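Local atomic coordinates of putative glycosyltransferase (GalT1) (Streptococcus parasanguinis, PDB entry 4PHR), a protein that probably transfers a sugar from a nucleotide donor, through a GT-D-type glycosyltransferase domain that binds UDP and manganese here. Residues Val244-Asn248 / Glu258-Glu263; Ser132-Phe136 / Glu232-Tyr236. All blocks are in the same frame, centred on the assembly; numbering follows the deposited sequence.

Following the chain from the N terminus, contact 2 opens first, on helix 132-140. The chain then builds four of the five strands of the larger parallel sheet, 147-153, 170-176, 200-204 and 223-225. It returns on helix 229-238, where 232-236 meets 132-136 and closes this long excursion, tying the two helices together. Contact 1 follows in series. It closes a short loop of nine residues between 244-248 and 258-263, tying two parts of the loop between helices 229-238 and 266-271. The two contacts neither nest nor cross. Their centres lie about 20 Å apart, yet they touch: Trp235 NE1 probably hydrogen-bonds to Val244 O at 2.8 Å, and Leu246 packs on Glu234.

Contact 1. Residues Val244-Asn248 / Glu258-Glu263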
loop_
_atom_site.group_PDB
_atom_site.type_symbol
_atom_site.label_atom_id
_atom_site.label_comp_id
_atom_site.label_asym_id
_atom_site.label_seq_id
_atom_site.Cartn_x
_atom_site.Cartn_y
_atom_site.Cartn_z
ATOM N N VAL A 244 -6.152 15.798 -7.135
ATOM C CA VAL A 244 -6.839 16.004 -8.401
ATOM C C VAL A 244 -7.220 14.672 -9.037
ATOM O O VAL A 244 -6.472 13.700 -8.977
ATOM C CB VAL A 244 -5.984 16.849 -9.378
ATOM C CG1 VAL A 244 -4.639 16.195 -9.612
ATOM C CG2 VAL A 244 -6.713 17.067 -10.694
ATOM N N LYS A 245 -8.402 14.622 -9.631
ATOM C CA LYS A 245 -8.871 13.392 -10.235
ATOM C C LYS A 245 -8.077 13.099 -11.503
ATOM O O LYS A 245 -7.897 13.970 -12.353
ATOM C CB LYS A 245 -10.359 13.500 -10.567
ATOM C CG LYS A 245 -10.985 12.185 -10.985
ATOM C CD LYS A 245 -12.425 12.383 -11.405
ATOM C CE LYS A 245 -13.086 11.057 -11.744
ATOM N NZ LYS A 245 -13.145 10.155 -10.558
ATOM N N LEU A 246 -7.585 11.871 -11.616
ATOM C CA LEU A 246 -6.980 11.419 -12.853
ATOM C C LEU A 246 -8.113 10.893 -13.734
ATOM O O LEU A 246 -9.082 10.321 -13.240
ATOM C CB LEU A 246 -5.931 10.344 -12.563
ATOM C CG LEU A 246 -4.969 10.754 -11.438
ATOM C CD1 LEU A 246 -4.058 9.612 -11.018
ATOM C CD2 LEU A 246 -4.158 11.986 -11.822
ATOM N N THR A 247 -8.013 11.100 -15.035
ATOM C CA THR A 247 -9.140 10.765 -15.889
ATOM C C THR A 247 -9.034 9.343 -16.425
ATOM O O THR A 247 -10.048 8.709 -16.730
ATOM C CB THR A 247 -9.266 11.763 -17.051
ATOM O OG1 THR A 247 -8.168 11.587 -17.956
ATOM C CG2 THR A 247 -9.251 13.187 -16.515
ATOM N N ASN A 248 -7.809 8.842 -16.526
ATOM C CA ASN A 248 -7.545 7.637 -17.297
ATOM C C ASN A 248 -7.385 6.369 -16.467
ATOM O O ASN A 248 -7.125 5.297 -17.005
ATOM C CB ASN A 248 -6.321 7.850 -18.201
ATOM C CG ASN A 248 -5.053 8.183 -17.414
ATOM O OD1 ASN A 248 -5.105 8.826 -16.365
ATOM N ND2 ASN A 248 -3.906 7.740 -17.922
ATOM N N GLU A 258 -15.587 6.226 -10.363
ATOM C CA GLU A 258 -16.547 6.850 -11.266
ATOM C C GLU A 258 -15.857 7.804 -12.231
ATOM O O GLU A 258 -14.837 8.414 -11.904
ATOM C CB GLU A 258 -17.613 7.602 -10.463
ATOM C CG GLU A 258 -18.568 6.697 -9.692
ATOM C CD GLU A 258 -19.430 7.460 -8.703
ATOM O OE1 GLU A 258 -19.128 8.646 -8.448
ATOM O OE2 GLU A 258 -20.409 6.877 -8.182
ATOM N N GLY A 259 -16.413 7.929 -13.430
ATOM C CA GLY A 259 -15.955 8.915 -14.388
ATOM C C GLY A 259 -14.635 8.590 -15.055
ATOM O O GLY A 259 -13.987 9.478 -15.607
ATOM N N ILE A 260 -14.223 7.327 -15.006
ATOM C CA ILE A 260 -12.950 6.940 -15.604
ATOM C C ILE A 260 -13.089 6.761 -17.110
ATOM O O ILE A 260 -14.007 6.088 -17.595
ATOM C CB ILE A 260 -12.363 5.661 -14.961
ATOM C CG1 ILE A 260 -11.992 5.929 -13.499
ATOM C CG2 ILE A 260 -11.134 5.190 -15.730
ATOM C CD1 ILE A 260 -11.677 4.679 -12.723
ATOM N N GLU A 261 -12.183 7.398 -17.841
ATOM C CA GLU A 261 -12.128 7.294 -19.289
ATOM C C GLU A 261 -10.888 6.497 -19.663
ATOM O O GLU A 261 -9.779 7.031 -19.742
ATOM C CB GLU A 261 -12.122 8.688 -19.916
ATOM C CG GLU A 261 -13.331 9.509 -19.482
ATOM C CD GLU A 261 -13.237 10.975 -19.859
ATOM O OE1 GLU A 261 -12.359 11.333 -20.674
ATOM O OE2 GLU A 261 -14.045 11.770 -19.331
ATOM N N LEU A 262 -11.083 5.201 -19.866
ATOM C CA LEU A 262 -9.973 4.297 -20.121
ATOM C C LEU A 262 -9.405 4.471 -21.517
ATOM O O LEU A 262 -10.118 4.801 -22.474
ATOM C CB LEU A 262 -10.399 2.841 -19.926
ATOM C CG LEU A 262 -10.763 2.390 -18.511
ATOM C CD1 LEU A 262 -11.304 0.970 -18.547
ATOM C CD2 LEU A 262 -9.565 2.489 -17.575
ATOM N N GLU A 263 -8.104 4.242 -21.621
ATOM C CA GLU A 263 -7.434 4.237 -22.905
ATOM C C GLU A 263 -6.996 2.816 -23.219
ATOM O O GLU A 263 -6.944 1.957 -22.332
ATOM C CB GLU A 263 -6.217 5.160 -22.867
ATOM C CG GLU A 263 -6.547 6.613 -22.556
ATOM C CD GLU A 263 -5.310 7.442 -22.271
ATOM O OE1 GLU A 263 -4.530 7.060 -21.371
ATOM O OE2 GLU A 263 -5.113 8.473 -22.950
HETATM O O HOH W 1 -6.338 4.025 -19.217
HETATM O O HOH W 2 -1.874 6.023 -20.098
#
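The amide of Asn248 and the carboxylate of Glu263 are turned almost at right angles, their planes 87° apart. They meet through Asn248 ND2 and Glu263 OE1, 3.6 Å apart and not directly bonded. A water joins them, donating to Glu263 OE1 and accepting a weak bond from Asn248 ND2. The setting is a surface loop of the GT-D glycosyltransferase domain, between helices 229-238 and 266-271. The two segments run in roughly the same direction without forming regular strands.

One direct backbone bond holds them. Glu261 N donates to Thr247 O at 2.7 Å, and the bond is nearly straight at 166°. Glu261 O in turn takes a CA-H...O contact from Asn248 CA at 3.4 Å, so Glu261 is engaged through both its N and its O. A second water joins the backbones of the same Asn248 and Glu263, donating to Asn248 O and accepting from Glu263 N.

At the other end, Lys245 reaches out with a straight chain as far as CE and then bends at its last torsion (chi4 63°). This brings NZ to Glu258 O at 2.8 Å. The side chain of Ile260 is about 8 Å from the bound UDP, so this part of the contact lies near the nucleotide site. Ile260 CG2 packs against the backbone of Asn248, 4.0 Å from Asn248 C.

Contact 2. Residues Ser132-Phe136 / Glu232-Tyr236; sequences SEAYF and EYEWY
Helices 132-140 and 229-238 pack in roughly opposite directions, with the segment axes 11.5 Å apart at their closest and 139° between their directions. Phe136 fills the gap and points at the partner helix. Its ring meets two tyrosines one turn apart. The edge of Tyr233 is directed at a face of Phe136, a T-shaped pair with planes at 67°. Tyr233 CD1 makes the touch, 3.6 Å from Phe136 CD1 and displaced toward the rim of the ring.

Tyr236 packs obliquely on Phe136. Phe136 CD2 sits over one face of the Tyr236 ring, and Phe136 CE2 comes to 3.5 Å from Tyr236 CB. The Tyr236 ring swings out nearly opposite its own backbone nitrogen (chi1 160°), which carries it across the first turn of helix 132-140. Its OH lies against the aliphatic part of Glu133, 3.3 Å from Glu133 CB. Ser132 CB borders the same ring, 4.1 Å from Tyr236 CD2.

Phe136, Tyr233 and Tyr236 thus form an aromatic cluster joining two helices of the GT-D fold. The contact between the helices is largely apolar, and several polar ends find partners around it. Tyr233 OH hydrogen-bonds with Asp163 and with Lys140, and Ser132 OG with Pro122 O. Glu232 packs its CB 4.2 Å from Phe136 CZ and turns its carboxylate to Arg121, a UDP-binding residue, in a salt bridge through Glu232 OE2. The Glu232 side chain is about 8 Å from the bound manganese.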
loop_
_atom_site.group_PDB
_atom_site.type_symbol
_atom_site.label_atom_id
_atom_site.label_comp_id
_atom_site.label_asym_id
_atom_site.label_seq_id
_atom_site.Cartn_x
_atom_site.Cartn_y
_atom_site.Cartn_z
ATOM N N SER A 132 10.042 14.828 -1.292
ATOM C CA SER A 132 9.321 13.841 -2.093
ATOM C C SER A 132 10.155 13.286 -3.241
ATOM O O SER A 132 10.078 12.101 -3.553
ATOM C CB SER A 132 7.999 14.410 -2.612
ATOM O OG SER A 132 7.109 14.655 -1.538
ATOM N N GLU A 133 10.964 14.136 -3.866
ATOM C CA GLU A 133 11.802 13.660 -4.959
ATOM C C GLU A 133 12.733 12.558 -4.463
ATOM O O GLU A 133 12.865 11.518 -5.102
ATOM C CB GLU A 133 12.597 14.804 -5.585
ATOM C CG GLU A 133 13.528 14.353 -6.699
ATOM C CD GLU A 133 14.140 15.511 -7.464
ATOM O OE1 GLU A 133 14.045 16.662 -6.990
ATOM O OE2 GLU A 133 14.716 15.267 -8.544
ATOM N N ALA A 134 13.373 12.788 -3.320
ATOM C CA ALA A 134 14.221 11.767 -2.706
ATOM C C ALA A 134 13.452 10.491 -2.341
ATOM O O ALA A 134 13.973 9.385 -2.490
ATOM C CB ALA A 134 14.932 12.325 -1.486
ATOM N N TYR A 135 12.223 10.644 -1.856
ATOM C CA TYR A 135 11.410 9.479 -1.514
ATOM C C TYR A 135 11.159 8.622 -2.758
ATOM O O TYR A 135 11.319 7.402 -2.723
ATOM C CB TYR A 135 10.068 9.887 -0.889
ATOM C CG TYR A 135 10.159 10.591 0.450
ATOM C CD1 TYR A 135 11.289 10.468 1.257
ATOM C CD2 TYR A 135 9.113 11.381 0.909
ATOM C CE1 TYR A 135 11.371 11.122 2.489
ATOM C CE2 TYR A 135 9.182 12.032 2.137
ATOM C CZ TYR A 135 10.313 11.897 2.922
ATOM O OH TYR A 135 10.388 12.547 4.138
ATOM N N PHE A 136 10.765 9.257 -3.860
ATOM C CA PHE A 136 10.451 8.506 -5.079
ATOM C C PHE A 136 11.693 7.885 -5.697
ATOM O O PHE A 136 11.635 6.783 -6.234
ATOM C CB PHE A 136 9.697 9.364 -6.099
ATOM C CG PHE A 136 8.238 9.534 -5.780
ATOM C CD1 PHE A 136 7.378 8.445 -5.825
ATOM C CD2 PHE A 136 7.726 10.772 -5.427
ATOM C CE1 PHE A 136 6.033 8.586 -5.531
ATOM C CE2 PHE A 136 6.381 10.926 -5.138
ATOM C CZ PHE A 136 5.532 9.831 -5.186
ATOM N N GLU A 232 -0.024 8.919 -6.152
ATOM C CA GLU A 232 0.904 9.844 -5.508
ATOM C C GLU A 232 1.992 10.288 -6.488
ATOM O O GLU A 232 2.364 11.469 -6.539
ATOM C CB GLU A 232 1.502 9.200 -4.259
ATOM C CG GLU A 232 0.481 9.054 -3.124
ATOM C CD GLU A 232 0.516 10.220 -2.146
ATOM O OE1 GLU A 232 1.286 11.178 -2.373
ATOM O OE2 GLU A 232 -0.225 10.178 -1.139
ATOM N N TYR A 233 2.487 9.357 -7.296
ATOM C CA TYR A 233 3.510 9.701 -8.268
ATOM C C TYR A 233 2.951 10.652 -9.326
ATOM O O TYR A 233 3.613 11.606 -9.719
ATOM C CB TYR A 233 4.103 8.446 -8.914
ATOM C CG TYR A 233 5.314 8.737 -9.765
ATOM C CD1 TYR A 233 6.470 9.257 -9.199
ATOM C CD2 TYR A 233 5.299 8.509 -11.137
ATOM C CE1 TYR A 233 7.587 9.539 -9.980
ATOM C CE2 TYR A 233 6.410 8.786 -11.922
ATOM C CZ TYR A 233 7.550 9.291 -11.333
ATOM O OH TYR A 233 8.654 9.573 -12.116
ATOM N N GLU A 234 1.731 10.400 -9.789
ATOM C CA GLU A 234 1.111 11.287 -10.776
ATOM C C GLU A 234 0.923 12.691 -10.201
ATOM O O GLU A 234 1.203 13.691 -10.862
ATOM C CB GLU A 234 -0.241 10.732 -11.235
ATOM C CG GLU A 234 -0.155 9.458 -12.062
ATOM C CD GLU A 234 -0.090 9.717 -13.544
ATOM O OE1 GLU A 234 -0.163 10.895 -13.949
ATOM O OE2 GLU A 234 0.032 8.735 -14.301
ATOM N N TRP A 235 0.457 12.772 -8.957
ATOM C CA TRP A 235 0.285 14.076 -8.316
ATOM C C TRP A 235 1.632 14.797 -8.181
ATOM O O TRP A 235 1.740 15.998 -8.439
ATOM C CB TRP A 235 -0.371 13.907 -6.946
ATOM C CG TRP A 235 -1.818 13.552 -7.003
ATOM C CD1 TRP A 235 -2.717 13.921 -7.964
ATOM C CD2 TRP A 235 -2.549 12.767 -6.050
ATOM N NE1 TRP A 235 -3.960 13.423 -7.663
ATOM C CE2 TRP A 235 -3.884 12.704 -6.498
ATOM C CE3 TRP A 235 -2.204 12.101 -4.867
ATOM C CZ2 TRP A 235 -4.871 12.008 -5.808
ATOM C CZ3 TRP A 235 -3.191 11.410 -4.178
ATOM C CH2 TRP A 235 -4.510 11.372 -4.652
ATOM N N TYR A 236 2.655 14.050 -7.780
ATOM C CA TYR A 236 4.005 14.584 -7.655
ATOM C C TYR A 236 4.535 15.124 -8.997
ATOM O O TYR A 236 5.099 16.222 -9.060
ATOM C CB TYR A 236 4.939 13.514 -7.076
ATOM C CG TYR A 236 6.405 13.739 -7.335
ATOM C CD1 TYR A 236 7.066 13.048 -8.345
ATOM C CD2 TYR A 236 7.136 14.643 -6.571
ATOM C CE1 TYR A 236 8.410 13.254 -8.589
ATOM C CE2 TYR A 236 8.482 14.856 -6.810
ATOM C CZ TYR A 236 9.113 14.157 -7.819
ATOM O OH TYR A 236 10.453 14.359 -8.059
#